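Local structure of nitrilotriacetate monooxygenase (Burkholderia pseudomallei, 3SDO) at residues A[149-154]-A[220-225]. The protein is probably an FMN-dependent monooxygenase of the NtaA/SnaA/DszA family that oxidises its substrate with molecular oxygen. Sequence-based numbering, arbitrary orientation.
Sequences QRYAIA and GSSDDG
Tyr151 and Asp224 make the main apolar contact. The CB of Asp224 lies over one face of the tyrosine ring in a CH-pi contact, 3.6 Å from the ring centroid and 16° off its normal. The Asp224 carboxylate stands steeply to the ring, their planes 80° apart. CG of Arg150 meets the opposite face near the rim. Tyr151 CE1 also packs against the backbone of Gly225, 3.6 Å from its N.

The contact joins the first turns of helices 150-165 and 223-232 in a luciferase-like TIM-barrel fold. Segment 220-225 follows strand 215-218 of the parallel sheet. Tyr151, Ser221 and Ser222 are predicted to bind FMN, consistent with a place at the flavin site.

Polar contacts gather at the phenol end. Tyr151 OH lies 2.8 Å from Ser222 OG. Ser222 is the N-cap of helix 223-232: OG lies between the backbone N and the carbonyl carbon (chi1 72°), from where it accepts from Gly225 N at 2.9 Å. Water 1 sits at the ring edge, in plane, 2.6 Å from Tyr151 OH, and accepts from Ser221 N. Arg150 NH2 donates a weak bond to Tyr151 OH (3.3 Å), while its NH1 bonds to His147 O.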
# COMPACT_ATOMS: atom_id res chain seq x y z
N GLN A 149 -20.79 12.61 12.07
CA GLN A 149 -20.61 11.19 12.37
C GLN A 149 -19.20 10.70 12.16
O GLN A 149 -18.93 9.52 12.37
CB GLN A 149 -21.57 10.36 11.51
CG GLN A 149 -23.04 10.68 11.76
CD GLN A 149 -23.45 10.47 13.21
OE1 GLN A 149 -23.11 9.45 13.82
NE2 GLN A 149 -24.16 11.45 13.78
N ARG A 150 -18.28 11.58 11.76
CA ARG A 150 -16.94 11.13 11.37
C ARG A 150 -16.18 10.46 12.52
O ARG A 150 -15.42 9.52 12.28
CB ARG A 150 -16.11 12.24 10.70
CG ARG A 150 -15.58 13.34 11.62
CD ARG A 150 -14.93 14.50 10.80
NE ARG A 150 -14.40 15.57 11.66
CZ ARG A 150 -15.11 16.55 12.22
NH1 ARG A 150 -16.43 16.65 12.04
NH2 ARG A 150 -14.51 17.46 12.99
N TYR A 151 -16.41 10.89 13.76
CA TYR A 151 -15.77 10.25 14.92
C TYR A 151 -16.40 8.92 15.31
O TYR A 151 -15.69 7.97 15.63
CB TYR A 151 -15.70 11.21 16.11
CG TYR A 151 -14.82 12.40 15.81
CD1 TYR A 151 -13.43 12.29 15.81
CD2 TYR A 151 -15.38 13.63 15.48
CE1 TYR A 151 -12.62 13.40 15.52
CE2 TYR A 151 -14.58 14.73 15.19
CZ TYR A 151 -13.21 14.60 15.21
OH TYR A 151 -12.45 15.71 14.92
N ALA A 152 -17.72 8.86 15.29
CA ALA A 152 -18.44 7.61 15.57
C ALA A 152 -18.03 6.54 14.54
O ALA A 152 -17.74 5.39 14.90
CB ALA A 152 -19.96 7.83 15.55
N ILE A 153 -17.97 6.93 13.26
CA ILE A 153 -17.54 6.03 12.19
C ILE A 153 -16.13 5.51 12.44
O ILE A 153 -15.88 4.31 12.34
CB ILE A 153 -17.62 6.74 10.79
CG1 ILE A 153 -19.07 6.94 10.36
CG2 ILE A 153 -16.86 5.98 9.69
CD1 ILE A 153 -19.21 7.82 9.09
N ALA A 154 -15.22 6.42 12.77
CA ALA A 154 -13.82 6.10 13.00
C ALA A 154 -13.64 5.18 14.22
O ALA A 154 -12.82 4.26 14.21
CB ALA A 154 -13.02 7.39 13.18
N GLY A 220 -6.13 13.76 16.25
CA GLY A 220 -7.30 14.56 16.57
C GLY A 220 -6.92 15.78 17.42
O GLY A 220 -6.07 15.68 18.30
N SER A 221 -7.55 16.91 17.13
CA SER A 221 -7.24 18.18 17.77
C SER A 221 -8.49 18.85 18.34
O SER A 221 -8.40 19.66 19.26
CB SER A 221 -6.61 19.10 16.74
OG SER A 221 -7.48 19.28 15.65
N SER A 222 -9.64 18.53 17.77
CA SER A 222 -10.94 18.90 18.34
C SER A 222 -11.18 18.17 19.65
O SER A 222 -10.43 17.26 20.03
CB SER A 222 -12.06 18.54 17.36
OG SER A 222 -12.27 17.13 17.29
N ASP A 223 -12.26 18.57 20.32
CA ASP A 223 -12.65 17.95 21.57
C ASP A 223 -12.88 16.46 21.32
O ASP A 223 -12.32 15.63 22.04
CB ASP A 223 -13.92 18.61 22.15
CG ASP A 223 -13.65 20.00 22.72
OD1 ASP A 223 -12.49 20.49 22.66
OD2 ASP A 223 -14.61 20.62 23.23
N ASP A 224 -13.66 16.11 20.29
CA ASP A 224 -13.93 14.71 19.97
C ASP A 224 -12.63 13.98 19.55
O ASP A 224 -12.43 12.81 19.88
CB ASP A 224 -14.95 14.57 18.85
CG ASP A 224 -16.36 14.95 19.27
OD1 ASP A 224 -16.63 15.13 20.47
OD2 ASP A 224 -17.21 15.09 18.37
N GLY A 225 -11.80 14.67 18.78
CA GLY A 225 -10.51 14.12 18.34
C GLY A 225 -9.63 13.69 19.51
O GLY A 225 -9.08 12.59 19.53
O HOH W 1 -10.02 16.62 15.33